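Local coordinates for protein Rna-directed RNA polymerase (Infectious pancreatic necrosis virus, PDB 3ZED) that probably copies the viral RNA genome as an RNA-dependent RNA polymerase, adding ribonucleotides from their triphosphates, and is probably found both free and covalently linked to that RNA, at residues 554-566 with 572-584. Sequence-based numbering, arbitrary orientation. Where two conformers were deposited one is given.
Sequences KAVELDLLGWSAI and EMFVPVLENERLI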
ATOM      1  N   LYS B 554      23.268 -19.147  12.257  1.00 35.73           N
ATOM      2  CA  LYS B 554      22.571 -18.044  12.918  1.00 35.17           C
ATOM      3  C   LYS B 554      22.009 -17.053  11.872  1.00 38.35           C
ATOM      4  O   LYS B 554      22.743 -16.627  10.988  1.00 37.69           O
ATOM      5  CB  LYS B 554      23.573 -17.321  13.847  1.00 37.71           C
ATOM      6  CG  LYS B 554      23.025 -16.123  14.621  1.00 47.17           C
ATOM      7  CD  LYS B 554      22.153 -16.545  15.794  1.00 48.27           C
ATOM      8  CE  LYS B 554      21.720 -15.367  16.637  1.00 55.21           C
ATOM      9  NZ  LYS B 554      20.464 -15.684  17.369  1.00 61.69           N
ATOM     10  N   ALA B 555      20.724 -16.710  11.961  1.00 35.82           N
ATOM     11  CA  ALA B 555      20.131 -15.697  11.093  1.00 35.45           C
ATOM     12  C   ALA B 555      20.274 -14.320  11.716  1.00 39.86           C
ATOM     13  O   ALA B 555      20.228 -14.193  12.953  1.00 39.83           O
ATOM     14  CB  ALA B 555      18.652 -15.992  10.839  1.00 34.96           C
ATOM     15  N   VAL B 556      20.453 -13.286  10.860  1.00 35.73           N
ATOM     16  CA  VAL B 556      20.426 -11.884  11.273  1.00 35.01           C
ATOM     17  C   VAL B 556      18.945 -11.532  11.112  1.00 38.59           C
ATOM     18  O   VAL B 556      18.472 -11.383   9.985  1.00 38.93           O
ATOM     19  CB  VAL B 556      21.404 -10.956  10.498  1.00 38.19           C
ATOM     20  CG1 VAL B 556      21.421  -9.553  11.114  1.00 38.87           C
ATOM     21  CG2 VAL B 556      22.813 -11.529  10.482  1.00 37.80           C
ATOM     22  N   GLU B 557      18.186 -11.552  12.220  1.00 33.92           N
ATOM     23  CA  GLU B 557      16.725 -11.410  12.200  1.00 32.90           C
ATOM     24  C   GLU B 557      16.276  -9.948  12.119  1.00 35.23           C
ATOM     25  O   GLU B 557      15.631  -9.424  13.014  1.00 32.42           O
ATOM     26  CB  GLU B 557      16.093 -12.140  13.394  1.00 34.46           C
ATOM     27  CG  GLU B 557      16.421 -13.623  13.427  1.00 42.44           C
ATOM     28  CD  GLU B 557      15.474 -14.405  14.314  1.00 68.62           C
ATOM     29  OE1 GLU B 557      14.391 -14.805  13.827  1.00 77.75           O
ATOM     30  OE2 GLU B 557      15.786 -14.551  15.517  1.00 52.36           O
ATOM     31  N   LEU B 558      16.595  -9.309  10.983  1.00 34.44           N
ATOM     32  CA  LEU B 558      16.300  -7.914  10.734  1.00 34.70           C
ATOM     33  C   LEU B 558      14.813  -7.646  10.644  1.00 40.12           C
ATOM     34  O   LEU B 558      14.384  -6.534  10.967  1.00 39.72           O
ATOM     35  CB  LEU B 558      16.951  -7.470   9.418  1.00 34.95           C
ATOM     36  CG  LEU B 558      18.462  -7.546   9.280  1.00 38.77           C
ATOM     37  CD1 LEU B 558      18.869  -7.189   7.856  1.00 38.09           C
ATOM     38  CD2 LEU B 558      19.168  -6.639  10.318  1.00 39.03           C
ATOM     39  N   ASP B 559      14.036  -8.655  10.170  1.00 36.43           N
ATOM     40  CA  ASP B 559      12.618  -8.560   9.841  1.00 36.41           C
ATOM     41  C   ASP B 559      12.440  -7.364   8.886  1.00 38.68           C
ATOM     42  O   ASP B 559      11.526  -6.559   9.031  1.00 38.42           O
ATOM     43  CB  ASP B 559      11.708  -8.495  11.086  1.00 39.61           C
ATOM     44  CG  ASP B 559      10.218  -8.626  10.780  1.00 52.84           C
ATOM     45  OD1 ASP B 559       9.870  -9.263   9.759  1.00 53.68           O
ATOM     46  OD2 ASP B 559       9.406  -8.035  11.521  1.00 58.65           O
ATOM     47  N   LEU B 560      13.385  -7.228   7.934  1.00 34.17           N
ATOM     48  CA  LEU B 560      13.384  -6.162   6.949  1.00 33.66           C
ATOM     49  C   LEU B 560      12.300  -6.472   5.950  1.00 37.23           C
ATOM     50  O   LEU B 560      12.482  -7.331   5.092  1.00 36.63           O
ATOM     51  CB  LEU B 560      14.770  -6.055   6.283  1.00 34.28           C
ATOM     52  CG  LEU B 560      14.948  -4.901   5.271  1.00 38.83           C
ATOM     53  CD1 LEU B 560      15.114  -3.558   5.987  1.00 39.55           C
ATOM     54  CD2 LEU B 560      16.133  -5.155   4.397  1.00 40.88           C
ATOM     55  N   LEU B 561      11.126  -5.834   6.122  1.00 34.13           N
ATOM     56  CA  LEU B 561       9.943  -6.074   5.282  1.00 34.11           C
ATOM     57  C   LEU B 561       9.598  -7.589   5.271  1.00 37.16           C
ATOM     58  O   LEU B 561       9.175  -8.125   4.252  1.00 35.33           O
ATOM     59  CB  LEU B 561      10.103  -5.502   3.843  1.00 34.08           C
ATOM     60  CG  LEU B 561      10.593  -4.040   3.731  1.00 40.10           C
ATOM     61  CD1 LEU B 561      10.650  -3.589   2.294  1.00 39.68           C
ATOM     62  CD2 LEU B 561       9.714  -3.097   4.531  1.00 44.52           C
ATOM     63  N   GLY B 562       9.785  -8.241   6.429  1.00 36.32           N
ATOM     64  CA  GLY B 562       9.506  -9.662   6.623  1.00 35.49           C
ATOM     65  C   GLY B 562      10.638 -10.622   6.326  1.00 37.88           C
ATOM     66  O   GLY B 562      10.429 -11.832   6.359  1.00 37.79           O
ATOM     67  N   TRP B 563      11.838 -10.117   6.053  1.00 34.89           N
ATOM     68  CA  TRP B 563      12.977 -10.979   5.719  1.00 34.20           C
ATOM     69  C   TRP B 563      14.120 -10.915   6.736  1.00 36.67           C
ATOM     70  O   TRP B 563      14.453  -9.850   7.253  1.00 35.55           O
ATOM     71  CB  TRP B 563      13.555 -10.604   4.331  1.00 32.74           C
ATOM     72  CG  TRP B 563      12.544 -10.614   3.232  1.00 32.70           C
ATOM     73  CD1 TRP B 563      11.855  -9.539   2.739  1.00 35.38           C
ATOM     74  CD2 TRP B 563      12.035 -11.769   2.548  1.00 32.09           C
ATOM     75  NE1 TRP B 563      10.970  -9.946   1.764  1.00 33.85           N
ATOM     76  CE2 TRP B 563      11.043 -11.315   1.640  1.00 35.80           C
ATOM     77  CE3 TRP B 563      12.335 -13.147   2.598  1.00 32.46           C
ATOM     78  CZ2 TRP B 563      10.359 -12.190   0.781  1.00 34.15           C
ATOM     79  CZ3 TRP B 563      11.665 -14.006   1.739  1.00 34.05           C
ATOM     80  CH2 TRP B 563      10.679 -13.531   0.855  1.00 34.76           C
ATOM     81  N   SER B 564      14.733 -12.076   6.978  1.00 32.22           N
ATOM     82  CA  SER B 564      15.956 -12.268   7.769  1.00 31.62           C
ATOM     83  C   SER B 564      17.097 -12.525   6.799  1.00 32.85           C
ATOM     84  O   SER B 564      16.848 -12.848   5.623  1.00 30.95           O
ATOM     85  CB  SER B 564      15.822 -13.443   8.738  1.00 35.48           C
ATOM     86  OG  SER B 564      14.810 -13.226   9.696  1.00 46.56           O
ATOM     87  N   ALA B 565      18.338 -12.393   7.274  1.00 30.82           N
ATOM     88  CA  ALA B 565      19.527 -12.608   6.442  1.00 30.80           C
ATOM     89  C   ALA B 565      20.304 -13.817   6.959  1.00 35.88           C
ATOM     90  O   ALA B 565      20.517 -13.964   8.167  1.00 34.19           O
ATOM     91  CB  ALA B 565      20.402 -11.368   6.459  1.00 31.74           C
ATOM     92  N   ILE B 566      20.713 -14.678   6.043  1.00 32.49           N
ATOM     93  CA  ILE B 566      21.480 -15.875   6.349  1.00 33.03           C
ATOM     94  C   ILE B 566      22.741 -15.768   5.479  1.00 36.44           C
ATOM     95  O   ILE B 566      22.650 -15.268   4.365  1.00 33.78           O
ATOM     96  CB  ILE B 566      20.550 -17.109   6.072  1.00 36.73           C
ATOM     97  CG1 ILE B 566      19.811 -17.586   7.349  1.00 39.34           C
ATOM     98  CG2 ILE B 566      21.130 -18.248   5.233  1.00 37.16           C
ATOM     99  CD1 ILE B 566      20.660 -18.245   8.461  1.00 54.81           C
ATOM    100  N   GLU B 572      29.125 -16.457  -0.974  1.00 43.48           N
ATOM    101  CA  GLU B 572      29.934 -15.520  -0.175  1.00 43.49           C
ATOM    102  C   GLU B 572      29.178 -14.208   0.019  1.00 47.59           C
ATOM    103  O   GLU B 572      29.708 -13.110  -0.174  1.00 47.45           O
ATOM    104  CB  GLU B 572      31.319 -15.283  -0.778  1.00 45.52           C
ATOM    105  CG  GLU B 572      32.284 -16.434  -0.555  1.00 52.35           C
ATOM    106  CD  GLU B 572      33.675 -16.073  -1.012  1.00 74.41           C
ATOM    107  OE1 GLU B 572      34.410 -15.466  -0.203  1.00 70.88           O
ATOM    108  OE2 GLU B 572      33.992 -16.302  -2.204  1.00 72.77           O
ATOM    109  N   MET B 573      27.920 -14.351   0.412  1.00 41.85           N
ATOM    110  CA  MET B 573      27.038 -13.230   0.641  1.00 40.57           C
ATOM    111  C   MET B 573      25.888 -13.634   1.511  1.00 39.81           C
ATOM    112  O   MET B 573      25.632 -14.827   1.727  1.00 38.17           O
ATOM    113  CB  MET B 573      26.523 -12.639  -0.696  1.00 43.25           C
ATOM    114  CG  MET B 573      25.730 -13.610  -1.555  1.00 47.28           C
ATOM    115  SD  MET B 573      25.605 -13.005  -3.271  1.00 51.78           S
ATOM    116  CE  MET B 573      24.039 -12.237  -3.172  1.00 46.45           C
ATOM    117  N   PHE B 574      25.198 -12.612   2.026  1.00 35.02           N
ATOM    118  CA  PHE B 574      23.967 -12.798   2.770  1.00 33.74           C
ATOM    119  C   PHE B 574      22.828 -12.940   1.777  1.00 38.21           C
ATOM    120  O   PHE B 574      22.804 -12.258   0.735  1.00 39.55           O
ATOM    121  CB  PHE B 574      23.703 -11.634   3.733  1.00 34.68           C
ATOM    122  CG  PHE B 574      24.610 -11.669   4.930  1.00 35.05           C
ATOM    123  CD1 PHE B 574      24.245 -12.363   6.076  1.00 36.49           C
ATOM    124  CD2 PHE B 574      25.816 -10.985   4.925  1.00 36.23           C
ATOM    125  CE1 PHE B 574      25.081 -12.377   7.198  1.00 37.65           C
ATOM    126  CE2 PHE B 574      26.663 -11.026   6.038  1.00 38.95           C
ATOM    127  CZ  PHE B 574      26.292 -11.721   7.164  1.00 36.41           C
ATOM    128  N   VAL B 575      21.916 -13.857   2.079  1.00 32.90           N
ATOM    129  CA  VAL B 575      20.742 -14.137   1.248  1.00 32.72           C
ATOM    130  C   VAL B 575      19.485 -14.012   2.135  1.00 37.59           C
ATOM    131  O   VAL B 575      19.591 -14.226   3.346  1.00 37.38           O
ATOM    132  CB  VAL B 575      20.835 -15.514   0.539  1.00 34.75           C
ATOM    133  CG1 VAL B 575      22.016 -15.551  -0.424  1.00 34.83           C
ATOM    134  CG2 VAL B 575      20.917 -16.668   1.548  1.00 34.05           C
ATOM    135  N   PRO B 576      18.296 -13.675   1.591  1.00 33.34           N
ATOM    136  CA  PRO B 576      17.129 -13.583   2.464  1.00 31.90           C
ATOM    137  C   PRO B 576      16.467 -14.931   2.740  1.00 35.44           C
ATOM    138  O   PRO B 576      16.442 -15.829   1.895  1.00 34.53           O
ATOM    139  CB  PRO B 576      16.177 -12.690   1.677  1.00 32.23           C
ATOM    140  CG  PRO B 576      16.487 -12.992   0.239  1.00 35.59           C
ATOM    141  CD  PRO B 576      17.952 -13.338   0.189  1.00 32.69           C
ATOM    142  N   VAL B 577      15.884 -15.030   3.923  1.00 31.39           N
ATOM    143  CA  VAL B 577      15.012 -16.114   4.335  1.00 30.78           C
ATOM    144  C   VAL B 577      13.812 -15.441   5.009  1.00 33.38           C
ATOM    145  O   VAL B 577      13.973 -14.477   5.806  1.00 29.76           O
ATOM    146  CB  VAL B 577      15.635 -17.252   5.203  1.00 34.02           C
ATOM    147  CG1 VAL B 577      16.713 -18.006   4.444  1.00 33.08           C
ATOM    148  CG2 VAL B 577      16.131 -16.762   6.570  1.00 33.59           C
ATOM    149  N   LEU B 578      12.616 -15.922   4.676  1.00 30.64           N
ATOM    150  CA  LEU B 578      11.407 -15.357   5.263  1.00 30.82           C
ATOM    151  C   LEU B 578      11.486 -15.450   6.772  1.00 35.98           C
ATOM    152  O   LEU B 578      11.890 -16.509   7.268  1.00 37.25           O
ATOM    153  CB  LEU B 578      10.160 -16.105   4.740  1.00 30.37           C
ATOM    154  CG  LEU B 578       8.822 -15.482   5.128  1.00 32.73           C
ATOM    155  CD1 LEU B 578       8.649 -14.080   4.488  1.00 31.76           C
ATOM    156  CD2 LEU B 578       7.698 -16.376   4.714  1.00 33.58           C
ATOM    157  N   GLU B 579      11.138 -14.355   7.496  1.00 33.72           N
ATOM    158  CA  GLU B 579      11.121 -14.337   8.960  0.53 34.05           C
ATOM    159  C   GLU B 579      10.393 -15.586   9.459  1.00 35.66           C
ATOM    160  O   GLU B 579       9.331 -15.911   8.926  1.00 34.02           O
ATOM    161  CB  GLU B 579      10.446 -13.057   9.478  0.53 35.75           C
ATOM    162  CG  GLU B 579      11.037 -12.550  10.788  0.53 50.98           C
ATOM    163  CD  GLU B 579      12.445 -11.991  10.711  0.53 69.59           C
ATOM    164  OE1 GLU B 579      12.892 -11.638   9.598  0.53 66.78           O
ATOM    165  OE2 GLU B 579      13.125 -11.944  11.758  0.53 70.19           O
ATOM    166  N   ASN B 580      10.994 -16.319  10.410  1.00 32.85           N
ATOM    167  CA  ASN B 580      10.488 -17.594  10.942  1.00 33.64           C
ATOM    168  C   ASN B 580       8.970 -17.630  11.256  1.00 37.60           C
ATOM    169  O   ASN B 580       8.292 -18.555  10.798  1.00 34.90           O
ATOM    170  CB  ASN B 580      11.272 -18.053  12.168  1.00 32.51           C
ATOM    171  CG  ASN B 580      10.827 -19.423  12.665  1.00 48.47           C
ATOM    172  OD1 ASN B 580      10.868 -20.417  11.947  1.00 36.71           O
ATOM    173  ND2 ASN B 580      10.263 -19.479  13.851  1.00 39.37           N
ATOM    174  N   GLU B 581       8.450 -16.655  12.007  1.00 36.05           N
ATOM    175  CA  GLU B 581       7.027 -16.609  12.396  1.00 36.44           C
ATOM    176  C   GLU B 581       6.101 -16.563  11.167  1.00 39.80           C
ATOM    177  O   GLU B 581       5.082 -17.247  11.149  1.00 41.07           O
ATOM    178  CB  GLU B 581       6.768 -15.403  13.307  1.00 38.13           C
ATOM    179  CG  GLU B 581       5.572 -15.563  14.233  1.00 54.13           C
ATOM    180  CD  GLU B 581       5.408 -14.419  15.223  1.00 85.73           C
ATOM    181  OE1 GLU B 581       4.959 -13.325  14.807  1.00 77.93           O
ATOM    182  OE2 GLU B 581       5.752 -14.611  16.414  1.00 86.98           O
ATOM    183  N   ARG B 582       6.465 -15.786  10.152  1.00 34.89           N
ATOM    184  CA  ARG B 582       5.724 -15.694   8.887  1.00 35.36           C
ATOM    185  C   ARG B 582       5.794 -17.018   8.112  1.00 37.22           C
ATOM    186  O   ARG B 582       4.787 -17.463   7.568  1.00 35.91           O
ATOM    187  CB  ARG B 582       6.296 -14.566   8.008  1.00 33.21           C
ATOM    188  CG  ARG B 582       6.098 -13.197   8.603  1.00 37.58           C
ATOM    189  CD  ARG B 582       6.510 -12.154   7.591  1.00 43.57           C
ATOM    190  NE  ARG B 582       6.550 -10.840   8.224  1.00 56.95           N
ATOM    191  CZ  ARG B 582       6.084  -9.726   7.673  1.00 75.95           C
ATOM    192  NH1 ARG B 582       5.544  -9.752   6.456  1.00 56.52           N
ATOM    193  NH2 ARG B 582       6.169  -8.572   8.325  1.00 70.95           N
ATOM    194  N   LEU B 583       6.986 -17.644   8.076  1.00 33.38           N
ATOM    195  CA  LEU B 583       7.207 -18.924   7.406  1.00 33.66           C
ATOM    196  C   LEU B 583       6.315 -20.009   8.016  1.00 37.32           C
ATOM    197  O   LEU B 583       5.603 -20.690   7.283  1.00 37.56           O
ATOM    198  CB  LEU B 583       8.697 -19.325   7.510  1.00 33.70           C
ATOM    199  CG  LEU B 583       9.161 -20.578   6.752  1.00 38.04           C
ATOM    200  CD1 LEU B 583       9.172 -20.341   5.226  1.00 36.54           C
ATOM    201  CD2 LEU B 583      10.559 -20.982   7.204  1.00 39.87           C
ATOM    202  N   ILE B 584       6.316 -20.129   9.345  1.00 34.49           N
ATOM    203  CA  ILE B 584       5.517 -21.111  10.092  1.00 34.35           C
ATOM    204  C   ILE B 584       4.011 -20.852   9.892  1.00 38.35           C
ATOM    205  O   ILE B 584       3.295 -21.796   9.572  1.00 39.29           O
ATOM    206  CB  ILE B 584       5.925 -21.130  11.584  1.00 36.84           C
ATOM    207  CG1 ILE B 584       7.405 -21.564  11.776  1.00 36.46           C
ATOM    208  CG2 ILE B 584       4.975 -21.955  12.475  1.00 39.08           C
ATOM    209  CD1 ILE B 584       7.815 -23.047  11.422  1.00 39.30           C
TER
HETATM  210  O   HOH W   1      13.801 -15.544  11.039  1.00 45.63           O
HETATM  211  O   HOH W   2       7.811 -10.848  10.439  1.00 48.77           O
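Val577 O accepts a hydrogen bond from Ser564 N at 2.8 Å. Paired backbone bonds join Ser564 to Val577 and Ile566 to Val575, the hydrogen-bonded pairs of a twisted antiparallel hairpin. A water links Ser564 OG, Glu557 OE1 and Asn580 N. The 2.5 Å separation of Ser564 OG and Glu579 OE1 is doubtfully short, and Glu579 was modelled in two conformers. In one, a bend at chi2 (69°) brings its carboxylate beside Asp559 CA. There it nears the carboxylates of Glu557 and Asp559, an acidic cluster that Arg519 probably offsets through its salt bridge to Glu579 OE2. Glu579, the N-cap residue of helix 580-588, also sends its backbone N to Gly562 O (2.9 Å, 171° at the hydrogen). Gly562 lies in the type I' turn from Leu560 to Trp563, which carries a G1 bulge. The Arg582 guanidinium lays one face on Gly562 CA, 3.5 Å above the plane. Leu578 CD1 sits over the Trp563 six-membered ring, 4.1 Å from its centroid, a CH-pi contact. Val577 CG2 meets Ile566 CG1 at 3.9 Å. Strand 563-568 is the middle of this three-stranded thumb sheet; Phe574 packs against helices 364-377 and 524-533, and Ile584 against helix 143-156.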